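Local coordinates for protein lasso peptide isopeptidase AtxE2 (PDB 5TXE) that hydrolyses the isopeptide bond of the threaded lasso peptides astexin-2 and astexin-3, converting them to linear peptides, at residues 36-41 and 454-459; 399-404 and 419-424; 429-434 and 461-466; 433-438 and 519-524; 545-550 and 654-659. The protein carries 1 engineered substitution. All coordinates share one frame; numbering follows the deposited sequence.

How the contacts relate
From the N terminus, residues 36-41 pair with helix 454-459 more than 400 residues later, closing contact 1, so the antiparallel propeller-like sheets and the first strands of the hydrolase domain all fall within that loop. Contact 2, the hairpin 401-408/414-421, is nested inside it. Contacts 3 and 4 cross contact 1, because both start on strand 431-436, before helix 454-459, and end beyond that helix; they pair this strand with its two neighbours in the mixed sheet. Contact 5 closes last, setting helix 643-662 against strand 545-548. Contacts 2 to 5 thus run across one sheet, and contact 1 ties the N-terminal segment to a helix covering it.

Contact 1: residues 36-41 and 454-459; sequences PPVTPE and ILPLAT
Pro-456 and Thr-459, one turn apart on helix 454-459, meet the chain of Pro-37 to Pro-40 through apolar contacts and the Val-38 carbonyl. Among the apolar contacts, the Pro-456 ring packs on the peptide that joins Thr-39 to Pro-40, with Pro-456 CG 3.7 Å from Thr-39 C. The two proline rings lie alongside, heading opposite ways, Pro-40 CD lying 4.0 Å from Pro-456 CB. Val-38 turns CG1 anti to its own N (chi1 179°), which brings this methyl to 4.2 Å from Leu-455 CB. At the far end, the methyl CG2 of Thr-459 touches Pro-37 CB at 3.7 Å.

The polar part centres on Val-38 O, which receives a CA-H...O contact from Pro-456 CA at 3.5 Å and has Thr-459 OG1 3.3 Å away. The Thr-459 hydroxyl is bonded back into its helix, OG1 to Leu-455 O at 3.2 Å, arriving above the carbonyl plane; the same oxygen also accepts from Thr-459 N. Thr-39 is the N-cap of helix 40-44, its OG1 making a weak bond to Val-42 N.

Pro-40 also packs on Leu-647, Asn-651 and Ile-654 of helix 643-662, while Ile-454 and Leu-457 turn to strands 431-436 and 463-467.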
# COMPACT_ATOMS: atom_id res chain seq x y z
N PRO A 36 -13.00 -24.99 -9.79
CA PRO A 36 -13.43 -24.45 -8.51
C PRO A 36 -13.41 -22.90 -8.44
O PRO A 36 -12.67 -22.22 -9.15
CB PRO A 36 -12.44 -25.09 -7.51
CG PRO A 36 -11.21 -25.31 -8.31
CD PRO A 36 -11.70 -25.69 -9.69
N PRO A 37 -14.24 -22.36 -7.57
CA PRO A 37 -14.39 -20.95 -7.44
C PRO A 37 -13.22 -20.35 -6.59
O PRO A 37 -12.59 -21.07 -5.82
CB PRO A 37 -15.74 -20.87 -6.74
CG PRO A 37 -15.69 -22.03 -5.79
CD PRO A 37 -14.92 -23.09 -6.49
N VAL A 38 -12.92 -19.06 -6.76
CA VAL A 38 -12.01 -18.37 -5.87
C VAL A 38 -12.76 -17.90 -4.66
O VAL A 38 -13.65 -17.02 -4.75
CB VAL A 38 -11.40 -17.16 -6.54
CG1 VAL A 38 -10.46 -16.44 -5.59
CG2 VAL A 38 -10.60 -17.61 -7.75
N THR A 39 -12.45 -18.54 -3.53
CA THR A 39 -13.11 -18.28 -2.25
C THR A 39 -12.22 -17.45 -1.33
O THR A 39 -11.04 -17.21 -1.63
CB THR A 39 -13.41 -19.57 -1.54
OG1 THR A 39 -12.18 -20.23 -1.29
CG2 THR A 39 -14.33 -20.47 -2.40
N PRO A 40 -12.78 -16.97 -0.21
CA PRO A 40 -11.88 -16.25 0.72
C PRO A 40 -10.69 -17.10 1.20
O PRO A 40 -9.63 -16.58 1.36
CB PRO A 40 -12.80 -15.92 1.89
CG PRO A 40 -14.16 -15.86 1.27
CD PRO A 40 -14.16 -16.98 0.28
N GLU A 41 -10.90 -18.39 1.37
CA GLU A 41 -9.83 -19.37 1.76
C GLU A 41 -8.72 -19.43 0.71
O GLU A 41 -7.56 -19.50 1.05
CB GLU A 41 -10.45 -20.78 2.06
CG GLU A 41 -11.25 -20.90 3.40
CD GLU A 41 -12.64 -20.16 3.42
OE1 GLU A 41 -13.27 -19.92 2.32
OE2 GLU A 41 -13.12 -19.79 4.56
N ILE A 454 -12.29 -9.09 -3.53
CA ILE A 454 -12.98 -8.67 -4.74
C ILE A 454 -13.48 -9.88 -5.50
O ILE A 454 -14.66 -9.99 -5.79
CB ILE A 454 -12.02 -7.82 -5.59
CG1 ILE A 454 -11.90 -6.47 -4.95
CG2 ILE A 454 -12.55 -7.67 -7.03
CD1 ILE A 454 -10.74 -5.68 -5.45
N LEU A 455 -12.59 -10.82 -5.75
CA LEU A 455 -13.00 -11.97 -6.54
C LEU A 455 -14.00 -12.83 -5.78
O LEU A 455 -15.00 -13.20 -6.35
CB LEU A 455 -11.76 -12.76 -7.03
CG LEU A 455 -10.72 -11.94 -7.85
CD1 LEU A 455 -9.51 -12.80 -8.29
CD2 LEU A 455 -11.38 -11.35 -9.09
N PRO A 456 -13.74 -13.13 -4.47
CA PRO A 456 -14.77 -13.82 -3.73
C PRO A 456 -16.12 -13.12 -3.69
O PRO A 456 -17.14 -13.79 -3.73
CB PRO A 456 -14.16 -13.95 -2.35
CG PRO A 456 -12.68 -13.95 -2.59
CD PRO A 456 -12.51 -12.96 -3.68
N LEU A 457 -16.16 -11.79 -3.65
CA LEU A 457 -17.46 -11.11 -3.72
C LEU A 457 -18.17 -11.38 -5.07
O LEU A 457 -19.39 -11.64 -5.12
CB LEU A 457 -17.30 -9.60 -3.54
CG LEU A 457 -17.22 -9.10 -2.10
CD1 LEU A 457 -16.72 -7.67 -1.97
CD2 LEU A 457 -18.55 -9.22 -1.44
N ALA A 458 -17.42 -11.31 -6.16
CA ALA A 458 -17.99 -11.64 -7.45
C ALA A 458 -18.46 -13.12 -7.47
O ALA A 458 -19.53 -13.41 -7.93
CB ALA A 458 -17.00 -11.40 -8.54
N THR A 459 -17.65 -14.02 -6.96
CA THR A 459 -18.02 -15.39 -6.87
C THR A 459 -19.34 -15.55 -6.11
O THR A 459 -20.13 -16.42 -6.42
CB THR A 459 -16.91 -16.21 -6.25
OG1 THR A 459 -15.76 -16.19 -7.12
CG2 THR A 459 -17.35 -17.62 -5.99

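Contact 2: residues 399-404 and 419-424; sequences LPKVER and LVLPPD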
# COMPACT_ATOMS: atom_id res chain seq x y z
N LEU A 399 -12.58 -17.98 -12.91
CA LEU A 399 -12.36 -16.61 -12.65
C LEU A 399 -13.53 -15.73 -13.08
O LEU A 399 -14.13 -15.96 -14.09
CB LEU A 399 -11.11 -16.14 -13.34
CG LEU A 399 -9.83 -16.77 -12.87
CD1 LEU A 399 -8.68 -16.18 -13.68
CD2 LEU A 399 -9.55 -16.53 -11.41
N PRO A 400 -13.87 -14.72 -12.27
CA PRO A 400 -14.78 -13.66 -12.67
C PRO A 400 -14.29 -12.99 -13.93
O PRO A 400 -13.09 -13.07 -14.28
CB PRO A 400 -14.67 -12.65 -11.53
CG PRO A 400 -14.31 -13.46 -10.35
CD PRO A 400 -13.41 -14.55 -10.88
N LYS A 401 -15.21 -12.32 -14.58
CA LYS A 401 -14.92 -11.56 -15.78
C LYS A 401 -14.56 -10.13 -15.32
O LYS A 401 -15.27 -9.55 -14.49
CB LYS A 401 -16.15 -11.60 -16.70
CG LYS A 401 -16.02 -10.82 -18.01
CD LYS A 401 -17.38 -10.64 -18.75
CE LYS A 401 -17.59 -9.26 -19.38
NZ LYS A 401 -16.85 -9.08 -20.66
N VAL A 402 -13.48 -9.56 -15.86
CA VAL A 402 -13.07 -8.19 -15.57
C VAL A 402 -13.13 -7.29 -16.80
O VAL A 402 -12.68 -7.65 -17.87
CB VAL A 402 -11.61 -8.17 -15.09
CG1 VAL A 402 -11.25 -6.78 -14.59
CG2 VAL A 402 -11.45 -9.16 -13.98
N GLU A 403 -13.60 -6.07 -16.63
CA GLU A 403 -13.65 -5.14 -17.71
C GLU A 403 -13.26 -3.76 -17.18
O GLU A 403 -13.82 -3.29 -16.20
CB GLU A 403 -15.08 -5.16 -18.25
CG GLU A 403 -15.55 -3.83 -18.77
CD GLU A 403 -17.01 -3.83 -19.26
OE1 GLU A 403 -17.77 -4.86 -19.05
OE2 GLU A 403 -17.37 -2.76 -19.84
N ARG A 404 -12.31 -3.09 -17.81
CA ARG A 404 -11.92 -1.77 -17.37
C ARG A 404 -12.87 -0.70 -17.87
O ARG A 404 -13.10 -0.63 -19.05
CB ARG A 404 -10.55 -1.42 -17.87
CG ARG A 404 -10.08 -0.07 -17.35
CD ARG A 404 -8.57 -0.07 -17.17
NE ARG A 404 -8.14 -0.86 -16.00
CZ ARG A 404 -6.90 -0.89 -15.54
NH1 ARG A 404 -5.92 -0.18 -16.12
NH2 ARG A 404 -6.63 -1.62 -14.48
N LEU A 419 -14.62 -3.20 -13.37
CA LEU A 419 -15.84 -3.87 -13.11
C LEU A 419 -15.54 -5.36 -13.09
O LEU A 419 -14.92 -5.89 -14.00
CB LEU A 419 -16.86 -3.52 -14.17
CG LEU A 419 -18.15 -4.32 -14.10
CD1 LEU A 419 -18.90 -4.02 -12.82
CD2 LEU A 419 -19.06 -4.07 -15.31
N VAL A 420 -16.00 -6.03 -12.04
CA VAL A 420 -15.80 -7.46 -11.93
C VAL A 420 -17.14 -8.11 -11.87
O VAL A 420 -17.99 -7.69 -11.08
CB VAL A 420 -15.03 -7.78 -10.67
CG1 VAL A 420 -14.63 -9.24 -10.61
CG2 VAL A 420 -13.80 -6.87 -10.56
N LEU A 421 -17.39 -9.13 -12.68
CA LEU A 421 -18.71 -9.78 -12.69
C LEU A 421 -18.61 -11.22 -12.31
O LEU A 421 -17.60 -11.86 -12.54
CB LEU A 421 -19.35 -9.69 -14.07
CG LEU A 421 -19.59 -8.23 -14.50
CD1 LEU A 421 -19.89 -8.09 -16.00
CD2 LEU A 421 -20.73 -7.64 -13.71
N PRO A 422 -19.67 -11.78 -11.76
CA PRO A 422 -19.62 -13.18 -11.40
C PRO A 422 -19.32 -14.05 -12.59
O PRO A 422 -19.73 -13.71 -13.69
CB PRO A 422 -21.03 -13.48 -10.93
CG PRO A 422 -21.63 -12.16 -10.62
CD PRO A 422 -20.98 -11.16 -11.50
N PRO A 423 -18.58 -15.16 -12.39
CA PRO A 423 -18.29 -16.10 -13.50
C PRO A 423 -19.48 -16.52 -14.42
O PRO A 423 -19.29 -16.60 -15.64
CB PRO A 423 -17.69 -17.32 -12.77
CG PRO A 423 -17.27 -16.83 -11.41
CD PRO A 423 -18.20 -15.71 -11.08
N ASP A 424 -20.67 -16.74 -13.86
CA ASP A 424 -21.84 -17.21 -14.63
C ASP A 424 -22.72 -16.04 -15.08
O ASP A 424 -23.90 -16.20 -15.33
CB ASP A 424 -22.68 -18.21 -13.79
CG ASP A 424 -23.38 -17.54 -12.57
OD1 ASP A 424 -22.99 -16.42 -12.16
OD2 ASP A 424 -24.32 -18.15 -12.00
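Lys-401 and Leu-421 exchange two backbone hydrogen bonds, Leu-421 N to Lys-401 O at 2.8 Å and Lys-401 N to Leu-421 O at 3.2 Å. Glu-403 and Leu-419 form the next hydrogen-bonded pair, with Leu-419 N to Glu-403 O at 2.9 Å. Between them, Val-402 and Val-420 make a non-hydrogen-bonded pair, each CA giving a CA-H...O contact to a carbonyl opposite. This is the antiparallel beta hairpin 401-408/414-421 at one edge of the mixed sheet of the alpha/beta-hydrolase domain; Val-420 also bonds through its backbone to Val-464 in the next strand.

On the face of Lys-401, Glu-403 and Leu-419, the glutamate and leucine side chains run side by side in the same direction, OE1 of Glu-403 4.0 Å from CD2 of Leu-419, while the carboxylate makes a salt bridge to Arg-513. On the Val-402 and Val-420 face, CG1 of Val-420, anti to its backbone N (chi1 -172°), meets CB of Pro-400, just before the strand, at 3.5 Å. Pro-400 and Val-420 both pack on Ala-458 of helix 454-459.

Contact 3: residues 429-434 and 461-466; sequences TRLPLV and GFAVLS
The Phe-462 ring is approached obliquely by Pro-432 and Val-434, two residues apart on the neighbouring strand. Val-434 CG2 makes an off-centre CH-pi contact, 4.1 Å from the ring centroid and 29° off the normal, and Pro-432 CG sits 3.6 Å from Phe-462 CD1, the proline crossing the phenylalanine at about a right angle. With CG set beside its backbone N (chi1 -66°), Phe-462 directs its ring to these two and on to Phe-657 and Met-662 of helix 643-662. Cut back to an alanine, this position offers Pro-432 and Val-434 no ring, and a gap is likely to open toward that helix.

Behind the ring, strands 431-436 and 463-467 pair as the two parallel strands of a beta-alpha-beta crossover, with helix 454-459 in the connection. Gly-461 ends this helix in a Schellman motif, its positive phi of 105° leading into the second strand. The strands are joined by Ala-463 N to Pro-432 O at 3.0 Å, Val-434 N to Ala-463 O at 2.9 Å and Leu-465 N to Val-434 O at 3.0 Å.

On the face opposite Val-434, Leu-433 reaches across with CD1, which packs 3.8 Å from Ala-463 CB and also touches CB of Leu-465.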
# COMPACT_ATOMS: atom_id res chain seq x y z
N THR A 429 -29.22 -9.49 -16.46
CA THR A 429 -29.36 -9.74 -15.05
C THR A 429 -28.95 -8.45 -14.32
O THR A 429 -27.81 -8.01 -14.50
CB THR A 429 -28.40 -10.89 -14.62
OG1 THR A 429 -28.64 -12.05 -15.43
CG2 THR A 429 -28.55 -11.26 -13.14
N ARG A 430 -29.84 -7.86 -13.52
CA ARG A 430 -29.45 -6.70 -12.68
C ARG A 430 -28.91 -7.13 -11.33
O ARG A 430 -29.66 -7.66 -10.53
CB ARG A 430 -30.60 -5.78 -12.40
CG ARG A 430 -30.75 -4.70 -13.43
CD ARG A 430 -31.76 -3.65 -12.98
NE ARG A 430 -32.08 -2.82 -14.13
CZ ARG A 430 -31.38 -1.77 -14.55
NH1 ARG A 430 -30.28 -1.34 -13.95
NH2 ARG A 430 -31.80 -1.14 -15.63
N LEU A 431 -27.63 -6.89 -11.07
CA LEU A 431 -26.96 -7.38 -9.83
C LEU A 431 -26.87 -6.36 -8.68
O LEU A 431 -26.86 -5.18 -8.92
CB LEU A 431 -25.55 -7.79 -10.16
CG LEU A 431 -25.45 -8.96 -11.14
CD1 LEU A 431 -24.03 -9.05 -11.62
CD2 LEU A 431 -25.86 -10.30 -10.53
N PRO A 432 -26.79 -6.83 -7.43
CA PRO A 432 -26.33 -5.92 -6.38
C PRO A 432 -24.85 -5.62 -6.60
O PRO A 432 -24.11 -6.39 -7.20
CB PRO A 432 -26.57 -6.72 -5.11
CG PRO A 432 -26.38 -8.15 -5.53
CD PRO A 432 -26.96 -8.21 -6.95
N LEU A 433 -24.44 -4.44 -6.19
CA LEU A 433 -23.11 -3.97 -6.40
C LEU A 433 -22.40 -3.72 -5.08
O LEU A 433 -22.97 -3.13 -4.13
CB LEU A 433 -23.22 -2.65 -7.13
CG LEU A 433 -21.90 -1.91 -7.42
CD1 LEU A 433 -20.96 -2.66 -8.32
CD2 LEU A 433 -22.17 -0.54 -8.02
N VAL A 434 -21.12 -4.07 -5.04
CA VAL A 434 -20.26 -3.70 -3.91
C VAL A 434 -19.07 -2.92 -4.45
O VAL A 434 -18.41 -3.35 -5.41
CB VAL A 434 -19.77 -4.95 -3.16
CG1 VAL A 434 -18.73 -4.55 -2.12
CG2 VAL A 434 -20.95 -5.66 -2.54
N GLY A 461 -21.89 -13.63 -6.28
CA GLY A 461 -23.04 -13.10 -7.00
C GLY A 461 -23.15 -11.59 -7.06
O GLY A 461 -24.16 -11.07 -7.50
N PHE A 462 -22.14 -10.87 -6.60
CA PHE A 462 -22.14 -9.41 -6.68
C PHE A 462 -21.39 -8.93 -7.91
O PHE A 462 -20.43 -9.57 -8.34
CB PHE A 462 -21.46 -8.81 -5.46
CG PHE A 462 -22.18 -9.06 -4.19
CD1 PHE A 462 -23.21 -8.23 -3.82
CD2 PHE A 462 -21.83 -10.11 -3.39
CE1 PHE A 462 -23.89 -8.47 -2.65
CE2 PHE A 462 -22.49 -10.37 -2.20
CZ PHE A 462 -23.52 -9.55 -1.83
N ALA A 463 -21.84 -7.80 -8.46
CA ALA A 463 -20.98 -6.98 -9.29
C ALA A 463 -20.10 -6.24 -8.32
O ALA A 463 -20.58 -5.81 -7.25
CB ALA A 463 -21.77 -5.95 -10.09
N VAL A 464 -18.83 -6.12 -8.67
CA VAL A 464 -17.88 -5.43 -7.82
C VAL A 464 -17.21 -4.33 -8.66
O VAL A 464 -16.74 -4.58 -9.77
CB VAL A 464 -16.78 -6.36 -7.28
CG1 VAL A 464 -15.87 -5.59 -6.34
CG2 VAL A 464 -17.39 -7.52 -6.57
N LEU A 465 -17.24 -3.14 -8.13
CA LEU A 465 -16.54 -2.04 -8.69
C LEU A 465 -15.29 -1.84 -7.89
O LEU A 465 -15.34 -1.42 -6.74
CB LEU A 465 -17.40 -0.79 -8.67
CG LEU A 465 -16.76 0.48 -9.21
CD1 LEU A 465 -16.45 0.39 -10.67
CD2 LEU A 465 -17.73 1.63 -8.96
N SER A 466 -14.17 -2.12 -8.52
CA SER A 466 -12.86 -1.83 -7.98
C SER A 466 -12.49 -0.42 -8.43
O SER A 466 -12.01 -0.21 -9.55
CB SER A 466 -11.86 -2.86 -8.49
OG SER A 466 -10.58 -2.66 -7.95

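Contact 4: residues 433-438 and 519-524; sequences LVIVQY and ARVGLT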
# COMPACT_ATOMS: atom_id res chain seq x y z
N LEU A 433 -24.44 -4.44 -6.19
CA LEU A 433 -23.11 -3.97 -6.40
C LEU A 433 -22.40 -3.72 -5.08
O LEU A 433 -22.97 -3.13 -4.13
CB LEU A 433 -23.22 -2.65 -7.13
CG LEU A 433 -21.90 -1.91 -7.42
CD1 LEU A 433 -20.96 -2.66 -8.32
CD2 LEU A 433 -22.17 -0.54 -8.02
N VAL A 434 -21.12 -4.07 -5.04
CA VAL A 434 -20.26 -3.70 -3.91
C VAL A 434 -19.07 -2.92 -4.45
O VAL A 434 -18.41 -3.35 -5.41
CB VAL A 434 -19.77 -4.95 -3.16
CG1 VAL A 434 -18.73 -4.55 -2.12
CG2 VAL A 434 -20.95 -5.66 -2.54
N ILE A 435 -18.78 -1.80 -3.82
CA ILE A 435 -17.67 -0.93 -4.22
C ILE A 435 -16.49 -1.13 -3.26
O ILE A 435 -16.66 -1.04 -2.03
CB ILE A 435 -18.10 0.53 -4.22
CG1 ILE A 435 -19.28 0.73 -5.18
CG2 ILE A 435 -16.96 1.39 -4.63
CD1 ILE A 435 -19.97 2.07 -5.02
N VAL A 436 -15.33 -1.46 -3.84
CA VAL A 436 -14.07 -1.63 -3.15
C VAL A 436 -13.13 -0.50 -3.61
O VAL A 436 -13.06 -0.23 -4.81
CB VAL A 436 -13.48 -2.98 -3.45
CG1 VAL A 436 -12.13 -3.17 -2.80
CG2 VAL A 436 -14.40 -4.05 -3.01
N GLN A 437 -12.44 0.15 -2.67
CA GLN A 437 -11.58 1.27 -2.96
C GLN A 437 -10.11 1.02 -2.50
O GLN A 437 -9.86 0.11 -1.73
CB GLN A 437 -12.09 2.50 -2.20
CG GLN A 437 -13.57 2.74 -2.25
CD GLN A 437 -13.92 4.01 -1.51
OE1 GLN A 437 -13.59 5.12 -1.96
NE2 GLN A 437 -14.56 3.88 -0.36
N TYR A 438 -9.14 1.87 -2.87
CA TYR A 438 -9.30 2.99 -3.80
C TYR A 438 -8.20 3.02 -4.84
O TYR A 438 -7.97 4.07 -5.45
CB TYR A 438 -9.31 4.34 -3.08
CG TYR A 438 -8.24 4.55 -2.02
CD1 TYR A 438 -6.98 5.09 -2.34
CD2 TYR A 438 -8.48 4.20 -0.68
CE1 TYR A 438 -6.03 5.29 -1.36
CE2 TYR A 438 -7.53 4.41 0.29
CZ TYR A 438 -6.31 4.96 -0.04
OH TYR A 438 -5.38 5.18 0.94
N ALA A 519 -30.66 0.53 -6.13
CA ALA A 519 -31.15 0.50 -4.77
C ALA A 519 -30.36 -0.52 -3.92
O ALA A 519 -30.69 -0.67 -2.76
CB ALA A 519 -32.65 0.13 -4.75
N ARG A 520 -29.43 -1.29 -4.53
CA ARG A 520 -28.68 -2.34 -3.78
C ARG A 520 -27.17 -2.21 -3.93
O ARG A 520 -26.47 -3.12 -4.38
CB ARG A 520 -29.18 -3.75 -4.12
CG ARG A 520 -30.66 -3.96 -3.77
CD ARG A 520 -31.01 -5.43 -3.90
NE ARG A 520 -31.03 -5.93 -5.27
CZ ARG A 520 -30.65 -7.16 -5.66
NH1 ARG A 520 -30.10 -8.04 -4.82
NH2 ARG A 520 -30.76 -7.49 -6.93
N VAL A 521 -26.68 -1.05 -3.53
CA VAL A 521 -25.27 -0.72 -3.62
C VAL A 521 -24.60 -0.63 -2.25
O VAL A 521 -25.02 0.16 -1.39
CB VAL A 521 -25.04 0.59 -4.35
CG1 VAL A 521 -23.57 0.84 -4.50
CG2 VAL A 521 -25.71 0.51 -5.71
N GLY A 522 -23.55 -1.42 -2.11
CA GLY A 522 -22.74 -1.47 -0.92
C GLY A 522 -21.45 -0.73 -1.13
O GLY A 522 -20.90 -0.73 -2.23
N LEU A 523 -20.93 -0.14 -0.06
CA LEU A 523 -19.71 0.59 -0.12
C LEU A 523 -18.75 0.14 0.99
O LEU A 523 -19.18 0.01 2.11
CB LEU A 523 -19.99 2.07 0.02
CG LEU A 523 -18.84 3.01 -0.01
CD1 LEU A 523 -18.15 3.02 -1.37
CD2 LEU A 523 -19.32 4.41 0.32
N THR A 524 -17.46 -0.06 0.64
CA THR A 524 -16.44 -0.44 1.58
C THR A 524 -15.34 0.62 1.56
O THR A 524 -15.18 1.31 0.59
CB THR A 524 -15.77 -1.79 1.29
OG1 THR A 524 -15.03 -1.73 0.08
CG2 THR A 524 -16.78 -2.86 1.16
O HOH W 1 -12.49 -0.71 -0.00
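Ile-435 and Val-521 cross obliquely on one face of two parallel strands, 431-436 and 521-525, central neighbours in the alpha/beta-hydrolase sheet; Ile-435 CD1 lies 3.8 Å from Val-521 CG1. Leu-523 slants across Ile-435 and brings CD1 to 3.8 Å from Ile-435 CB. Leu-433 lies alongside Val-521, pointing the same way. Helix 494-512 covers this face through Leu-503 and Ile-507.

Backbone bonds include Gly-522 N to Leu-433 O at 2.7 Å. With OG1 between its own N and carbonyl carbon (chi1 66°), Thr-524 turns the hydroxyl back to a lone pair of Ile-435 O, at 2.8 Å, while Thr-524 N bonds to the same oxygen.

Beyond lies Tyr-438, which stabilises the alkoxide intermediate and follows a cis peptide bond; its ring meets an aromatic side chain of the bound peptide edge-to-face. Water 1 accepts from Gln-437 N and donates to Thr-524 OG1. The Gln-437 side chain is extended beyond CG, and its amide gives NE2 to Thr-524 O at 2.8 Å, nearly straight at 177° and with that oxygen in the amide plane.

Contact 5: residues 545-550 and 654-659; sequences AAVTSS and IDWFRF
Trp-656 and Phe-657, consecutive on helix 643-662, meet strand 545-548 with their rings, an arrangement of the alpha/beta-hydrolase fold in which the helix after the last strand of the sheet packs against one face of that sheet. The helix runs nearly antiparallel to the strand, at 167°, the axes of the two short segments approaching to 9.0 Å.

The two aromatic side chains leave the helix differently. Trp-656 has CG anti to its backbone N (chi1 179°), whereas Phe-657 has CG anti to its carbonyl carbon (chi1 -74°). Trp-656 CD1 lies over one face of the Phe-657 ring, offset toward its rim. Val-547 meets both: CG2 is 3.5 Å from Trp-656 CD1 and 3.8 Å from Phe-657 CZ.

Trp-656 also makes edge-to-face contacts with Trp-660 and Trp-678, and it packs on Pro-601 and Leu-603. Its NE1 gives a weak hydrogen bond to Ala-546 O at 3.1 Å. A leucine in its place has no N-H for this carbonyl and would probably open a gap beside Val-547.

Ala-545 also meets the phenylalanine, its CB 3.9 Å from Phe-657 CE1 and its carbonyl O at the ring edge, in plane, 3.8 Å from the same CE1.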
# COMPACT_ATOMS: atom_id res chain seq x y z
N ALA A 545 -25.81 -0.36 2.12
CA ALA A 545 -25.01 -1.04 3.19
C ALA A 545 -23.55 -0.64 3.06
O ALA A 545 -23.11 -0.25 1.96
CB ALA A 545 -25.17 -2.53 3.12
N ALA A 546 -22.84 -0.64 4.18
CA ALA A 546 -21.45 -0.25 4.17
C ALA A 546 -20.62 -1.03 5.17
O ALA A 546 -21.16 -1.56 6.16
CB ALA A 546 -21.32 1.22 4.38
N VAL A 547 -19.32 -1.13 4.86
CA VAL A 547 -18.33 -1.67 5.71
C VAL A 547 -17.16 -0.72 5.71
O VAL A 547 -16.81 -0.18 4.67
CB VAL A 547 -17.86 -3.03 5.23
CG1 VAL A 547 -16.76 -3.56 6.15
CG2 VAL A 547 -19.03 -4.02 5.24
N THR A 548 -16.58 -0.46 6.89
CA THR A 548 -15.36 0.35 7.00
C THR A 548 -14.39 -0.32 7.98
O THR A 548 -14.83 -1.04 8.87
CB THR A 548 -15.70 1.79 7.42
OG1 THR A 548 -14.52 2.54 7.47
CG2 THR A 548 -16.28 1.89 8.83
N SER A 549 -13.11 -0.11 7.83
CA SER A 549 -12.12 -0.68 8.75
C SER A 549 -11.84 0.25 9.93
O SER A 549 -11.24 -0.17 10.91
CB SER A 549 -10.83 -0.88 8.04
OG SER A 549 -10.25 0.39 7.77
N SER A 550 -12.26 1.48 9.85
CA SER A 550 -12.08 2.41 10.92
C SER A 550 -13.18 3.48 10.98
O SER A 550 -13.94 3.68 10.03
CB SER A 550 -10.74 3.13 10.79
OG SER A 550 -10.71 3.90 9.59
N ILE A 654 -18.43 -10.45 3.36
CA ILE A 654 -19.30 -11.14 2.40
C ILE A 654 -20.64 -11.46 3.03
O ILE A 654 -21.68 -11.21 2.43
CB ILE A 654 -18.65 -12.40 1.87
CG1 ILE A 654 -17.50 -12.02 0.97
CG2 ILE A 654 -19.61 -13.25 1.05
CD1 ILE A 654 -16.57 -13.16 0.64
N ASP A 655 -20.64 -11.96 4.26
CA ASP A 655 -21.89 -12.30 4.88
C ASP A 655 -22.75 -11.04 5.03
O ASP A 655 -23.97 -11.07 4.90
CB ASP A 655 -21.69 -12.87 6.29
CG ASP A 655 -21.05 -14.26 6.32
OD1 ASP A 655 -20.89 -14.90 5.27
OD2 ASP A 655 -20.66 -14.70 7.43
N TRP A 656 -22.10 -9.95 5.38
CA TRP A 656 -22.83 -8.73 5.65
C TRP A 656 -23.55 -8.27 4.39
O TRP A 656 -24.74 -7.94 4.45
CB TRP A 656 -21.89 -7.66 6.12
CG TRP A 656 -22.42 -6.34 6.42
CD1 TRP A 656 -22.30 -5.23 5.64
CD2 TRP A 656 -23.00 -5.90 7.63
NE1 TRP A 656 -22.81 -4.14 6.26
CE2 TRP A 656 -23.27 -4.51 7.49
CE3 TRP A 656 -23.38 -6.53 8.80
CZ2 TRP A 656 -23.89 -3.77 8.46
CZ3 TRP A 656 -23.97 -5.76 9.81
CH2 TRP A 656 -24.18 -4.41 9.66
N PHE A 657 -22.82 -8.17 3.29
CA PHE A 657 -23.44 -7.77 2.03
C PHE A 657 -24.48 -8.77 1.49
O PHE A 657 -25.53 -8.37 1.00
CB PHE A 657 -22.41 -7.43 1.00
CG PHE A 657 -21.71 -6.11 1.24
CD1 PHE A 657 -22.43 -4.98 1.46
CD2 PHE A 657 -20.36 -6.05 1.34
CE1 PHE A 657 -21.79 -3.79 1.73
CE2 PHE A 657 -19.70 -4.86 1.58
CZ PHE A 657 -20.42 -3.72 1.74
N ARG A 658 -24.26 -10.07 1.67
CA ARG A 658 -25.29 -11.04 1.32
C ARG A 658 -26.56 -10.85 2.13
O ARG A 658 -27.67 -10.97 1.60
CB ARG A 658 -24.83 -12.47 1.50
CG ARG A 658 -23.81 -12.89 0.49
CD ARG A 658 -23.40 -14.37 0.64
NE ARG A 658 -24.45 -15.23 0.14
CZ ARG A 658 -24.99 -16.27 0.76
NH1 ARG A 658 -24.54 -16.72 1.93
NH2 ARG A 658 -25.98 -16.91 0.16
N PHE A 659 -26.40 -10.51 3.41
CA PHE A 659 -27.53 -10.32 4.29
C PHE A 659 -28.33 -9.08 3.87
O PHE A 659 -29.54 -9.18 3.70
CB PHE A 659 -27.09 -10.25 5.78
CG PHE A 659 -28.23 -10.01 6.77
CD1 PHE A 659 -28.97 -11.04 7.25
CD2 PHE A 659 -28.54 -8.74 7.18
CE1 PHE A 659 -30.03 -10.81 8.12
CE2 PHE A 659 -29.56 -8.51 8.07
CZ PHE A 659 -30.30 -9.54 8.54